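Local coordinates for DNA topoisomerase 2-associated protein PAT1 (Saccharomyces cerevisiae, PDB 5LMG) that activates mRNA decapping and represses translation, its C-terminal domain directly binding the decapping enzyme Dcp2 and the exonuclease Xrn1, at residues N94-I97 with S98-S101; L125-I128 with F129-S133. The protein carries 2 engineered substitutions. One frame throughout, in Å; residues are numbered along the deposited sequence.

Contact 1 (N94-I97 with S98-S101); sequences NPFI and SMLS
Phe96 and Leu100 meet one helical turn apart: the Phe96 side chain leaves with CG opposite the backbone N (chi1 178°), and Leu100, its chi1 off the usual staggered values at -98°, brings CD1 over one face of the ring. That methyl lies 3.9 Å from the ring centroid, a CH-pi contact displaced toward the rim, with Leu100 CD1 to Phe96 CZ at 3.6 Å. Met99, bent at its thioether, returns CE obliquely to the same ring, 4.3 Å from Phe96 CD1.

Asn94 is the N-cap of the short helix 95-99. Its OD1 accepts from Phe96 N at 3.0 Å, the donor standing well above the carbonyl plane, while its ND2 donates to His85 O. Main-chain bonds then run from Ser98 N to Asn94 O and from Met99 N to Pro95 O (3.0 Å); Leu100 N makes only weak ones, to Phe96 O and Ile97 O. A water donates to Ile97 O and is also bonded to Ser101 OG, linking the two. Ile51 and Ile55 of helix 48-70 cover Met99, and Met109 packs on Phe96 and Leu100.

Chemically, a side-chain amide caps the first turn, the main-chain bonds weaken by Leu100, and apolar contacts run along the buried flank.

Contact 2 (L125-I128 with F129-S133); sequences LQKI and FNELS
Backbone bonds come first: Phe129 N reaches Leu125 O at 3.0 Å with an almost straight N-H (171°), and Asn130 N to Gln126 O (2.9 Å) and Glu131 N to Lys127 O continue the i to i+4 ladder. There the pattern breaks. Glu131 leaves helical angles, and although Leu132 N comes 2.9 Å from Ile128 O, its direction is too poor for a bond.

The apolar pair is Ile128 and Leu132, whose side chains cross at a slant, with Ile128 CG2 3.9 Å from Leu132 CD1. Phe129 sets a ring against a carbonyl instead: with CG beside its own backbone N (chi1 -75°), the ring passes obliquely by Leu125 O, CD2 3.1 Å from the oxygen that also takes the Phe129 N bond. Beyond the turn, it packs on Leu188 of helix 178-191 and on Leu206 and Leu210 of helix 201-216. An alanine here would keep the main-chain bond but would probably leave these leucines facing a gap and uncover Leu125 O.

The charged pair is different in kind. Lys127 and Glu131 run side by side, the lysine kinked at chi2 and chi3, and touch through Lys127 CE and Glu131 CG at 4.0 Å. Lys127 NZ stays 4.8 Å from Glu131 OE1, too far for a salt bridge. Any attraction is thus likely to act at a distance, and the helix end combines an apolar flank with a carboxylate, one oxygen probably taken by Asn94 N.

Contact 1 precedes contact 2 along the chain, on helix 95-99 and at the end of helix 118-130, with helix 103-114 between them; their centres lie about 11 Å apart, on the same side of the chain's centre. They touch directly. Glu131 OE1 lies 3.2 Å from Asn94 N, tying the exit of the later helix to the cap of the earlier one. Beside it, Lys127 CD packs on Asn94 CG, and Ile97 CD1 rests against Ile128 CA. Both contacts belong to the conserved PAT1 region of the largely helical C-terminal domain, and the junction joins two helices that are not neighbours in the chain.

Contact 1 (N94-I97 with S98-S101)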
loop_
_atom_site.group_PDB
_atom_site.type_symbol
_atom_site.label_atom_id
_atom_site.label_comp_id
_atom_site.label_asym_id
_atom_site.label_seq_id
_atom_site.Cartn_x
_atom_site.Cartn_y
_atom_site.Cartn_z
ATOM N N ASN A 94 -3.008 -17.073 -13.710
ATOM C CA ASN A 94 -2.220 -16.638 -14.870
ATOM C C ASN A 94 -0.689 -16.826 -14.659
ATOM O O ASN A 94 -0.185 -16.481 -13.583
ATOM C CB ASN A 94 -2.580 -15.185 -15.227
ATOM C CG ASN A 94 -1.869 -14.641 -16.436
ATOM O OD1 ASN A 94 -0.780 -14.079 -16.333
ATOM N ND2 ASN A 94 -2.479 -14.769 -17.604
ATOM N N PRO A 95 0.058 -17.388 -15.650
ATOM C CA PRO A 95 1.514 -17.591 -15.458
ATOM C C PRO A 95 2.314 -16.344 -15.062
ATOM O O PRO A 95 3.306 -16.479 -14.344
ATOM C CB PRO A 95 1.976 -18.170 -16.799
ATOM C CG PRO A 95 0.750 -18.807 -17.375
ATOM C CD PRO A 95 -0.374 -17.891 -16.970
ATOM N N PHE A 96 1.877 -15.136 -15.502
ATOM C CA PHE A 96 2.539 -13.881 -15.136
ATOM C C PHE A 96 2.418 -13.622 -13.623
ATOM O O PHE A 96 3.398 -13.216 -13.001
ATOM C CB PHE A 96 2.016 -12.687 -15.955
ATOM C CG PHE A 96 2.639 -11.367 -15.572
ATOM C CD1 PHE A 96 3.912 -11.023 -16.019
ATOM C CD2 PHE A 96 1.962 -10.472 -14.750
ATOM C CE1 PHE A 96 4.497 -9.811 -15.653
ATOM C CE2 PHE A 96 2.544 -9.255 -14.386
ATOM C CZ PHE A 96 3.808 -8.931 -14.844
ATOM N N ILE A 97 1.218 -13.868 -13.049
ATOM C CA ILE A 97 0.921 -13.713 -11.622
ATOM C C ILE A 97 1.827 -14.636 -10.797
ATOM O O ILE A 97 2.387 -14.190 -9.799
ATOM C CB ILE A 97 -0.605 -13.884 -11.314
ATOM C CG1 ILE A 97 -1.455 -12.762 -11.971
ATOM C CG2 ILE A 97 -0.917 -14.025 -9.806
ATOM C CD1 ILE A 97 -1.298 -11.307 -11.382
ATOM N N SER A 98 2.005 -15.891 -11.239
ATOM C CA SER A 98 2.890 -16.846 -10.557
ATOM C C SER A 98 4.370 -16.468 -10.644
ATOM O O SER A 98 5.097 -16.694 -9.673
ATOM C CB SER A 98 2.657 -18.261 -11.063
ATOM O OG SER A 98 1.524 -18.803 -10.404
ATOM N N MET A 99 4.805 -15.844 -11.775
ATOM C CA MET A 99 6.187 -15.376 -11.977
ATOM C C MET A 99 6.562 -14.320 -10.925
ATOM O O MET A 99 7.725 -14.232 -10.519
ATOM C CB MET A 99 6.396 -14.835 -13.405
ATOM C CG MET A 99 6.608 -15.939 -14.435
ATOM S SD MET A 99 7.326 -15.405 -16.025
ATOM C CE MET A 99 5.885 -14.756 -16.827
ATOM N N LEU A 100 5.550 -13.573 -10.450
ATOM C CA LEU A 100 5.651 -12.531 -9.434
ATOM C C LEU A 100 5.847 -13.101 -8.012
ATOM O O LEU A 100 6.107 -12.334 -7.091
ATOM C CB LEU A 100 4.421 -11.605 -9.512
ATOM C CG LEU A 100 4.565 -10.279 -10.279
ATOM C CD1 LEU A 100 4.875 -10.502 -11.737
ATOM C CD2 LEU A 100 3.281 -9.471 -10.200
ATOM N N SER A 101 5.724 -14.439 -7.836
ATOM C CA SER A 101 5.980 -15.145 -6.567
ATOM C C SER A 101 7.484 -15.271 -6.336
ATOM O O SER A 101 7.889 -15.560 -5.219
ATOM C CB SER A 101 5.403 -16.558 -6.592
ATOM O OG SER A 101 3.989 -16.567 -6.540
HETATM O O HOH W 1 2.341 -14.547 -7.112
#

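Contact 2 (L125-I128 with F129-S133)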
loop_
_atom_site.group_PDB
_atom_site.type_symbol
_atom_site.label_atom_id
_atom_site.label_comp_id
_atom_site.label_asym_id
_atom_site.label_seq_id
_atom_site.Cartn_x
_atom_site.Cartn_y
_atom_site.Cartn_z
ATOM N N LEU A 125 -1.149 -4.149 -15.511
ATOM C CA LEU A 125 -1.830 -3.558 -14.353
ATOM C C LEU A 125 -3.228 -4.183 -14.182
ATOM O O LEU A 125 -3.587 -4.566 -13.065
ATOM C CB LEU A 125 -1.951 -2.027 -14.489
ATOM C CG LEU A 125 -0.721 -1.082 -14.478
ATOM C CD1 LEU A 125 -0.909 0.029 -13.468
ATOM C CD2 LEU A 125 0.625 -1.792 -14.308
ATOM N N GLN A 126 -3.991 -4.323 -15.298
ATOM C CA GLN A 126 -5.324 -4.948 -15.331
ATOM C C GLN A 126 -5.241 -6.382 -14.794
ATOM O O GLN A 126 -6.055 -6.751 -13.954
ATOM C CB GLN A 126 -5.916 -4.956 -16.754
ATOM C CG GLN A 126 -6.438 -3.596 -17.221
ATOM C CD GLN A 126 -6.952 -3.599 -18.646
ATOM O OE1 GLN A 126 -6.347 -4.162 -19.567
ATOM N NE2 GLN A 126 -8.032 -2.878 -18.880
ATOM N N LYS A 127 -4.235 -7.168 -15.248
ATOM C CA LYS A 127 -4.008 -8.545 -14.801
ATOM C C LYS A 127 -3.757 -8.596 -13.283
ATOM O O LYS A 127 -4.423 -9.368 -12.591
ATOM C CB LYS A 127 -2.822 -9.182 -15.564
ATOM C CG LYS A 127 -2.690 -10.698 -15.388
ATOM C CD LYS A 127 -3.521 -11.463 -16.407
ATOM C CE LYS A 127 -4.759 -12.075 -15.813
ATOM N NZ LYS A 127 -5.669 -12.563 -16.875
ATOM N N ILE A 128 -2.817 -7.760 -12.781
ATOM C CA ILE A 128 -2.444 -7.654 -11.364
ATOM C C ILE A 128 -3.685 -7.371 -10.496
ATOM O O ILE A 128 -3.931 -8.117 -9.551
ATOM C CB ILE A 128 -1.288 -6.626 -11.127
ATOM C CG1 ILE A 128 0.046 -7.105 -11.769
ATOM C CG2 ILE A 128 -1.110 -6.308 -9.620
ATOM C CD1 ILE A 128 1.189 -6.046 -11.798
ATOM N N PHE A 129 -4.479 -6.335 -10.848
ATOM C CA PHE A 129 -5.682 -5.972 -10.092
ATOM C C PHE A 129 -6.807 -7.023 -10.186
ATOM O O PHE A 129 -7.496 -7.251 -9.194
ATOM C CB PHE A 129 -6.175 -4.561 -10.457
ATOM C CG PHE A 129 -5.316 -3.469 -9.867
ATOM C CD1 PHE A 129 -5.354 -3.189 -8.505
ATOM C CD2 PHE A 129 -4.457 -2.728 -10.667
ATOM C CE1 PHE A 129 -4.536 -2.201 -7.955
ATOM C CE2 PHE A 129 -3.640 -1.740 -10.118
ATOM C CZ PHE A 129 -3.687 -1.483 -8.767
ATOM N N ASN A 130 -6.945 -7.697 -11.341
ATOM C CA ASN A 130 -7.954 -8.741 -11.578
ATOM C C ASN A 130 -7.696 -9.998 -10.735
ATOM O O ASN A 130 -8.645 -10.633 -10.278
ATOM C CB ASN A 130 -7.997 -9.115 -13.073
ATOM C CG ASN A 130 -9.119 -10.044 -13.459
ATOM O OD1 ASN A 130 -10.295 -9.673 -13.453
ATOM N ND2 ASN A 130 -8.777 -11.273 -13.825
ATOM N N GLU A 131 -6.411 -10.357 -10.544
ATOM C CA GLU A 131 -6.001 -11.555 -9.810
ATOM C C GLU A 131 -5.230 -11.207 -8.519
ATOM O O GLU A 131 -4.441 -12.026 -8.044
ATOM C CB GLU A 131 -5.138 -12.451 -10.727
ATOM C CG GLU A 131 -5.828 -12.907 -12.000
ATOM C CD GLU A 131 -6.097 -14.396 -12.063
ATOM O OE1 GLU A 131 -5.348 -15.106 -12.772
ATOM O OE2 GLU A 131 -7.061 -14.853 -11.405
ATOM N N LEU A 132 -5.478 -10.010 -7.943
ATOM C CA LEU A 132 -4.775 -9.519 -6.754
ATOM C C LEU A 132 -4.853 -10.462 -5.538
ATOM O O LEU A 132 -3.864 -10.586 -4.821
ATOM C CB LEU A 132 -5.223 -8.090 -6.391
ATOM C CG LEU A 132 -4.217 -7.231 -5.612
ATOM C CD1 LEU A 132 -2.823 -7.230 -6.274
ATOM C CD2 LEU A 132 -4.715 -5.808 -5.456
ATOM N N SER A 133 -5.988 -11.159 -5.342
ATOM C CA SER A 133 -6.151 -12.098 -4.231
ATOM C C SER A 133 -5.354 -13.398 -4.434
ATOM O O SER A 133 -5.072 -14.089 -3.455
ATOM C CB SER A 133 -7.627 -12.378 -3.968
ATOM O OG SER A 133 -8.277 -11.191 -3.542
#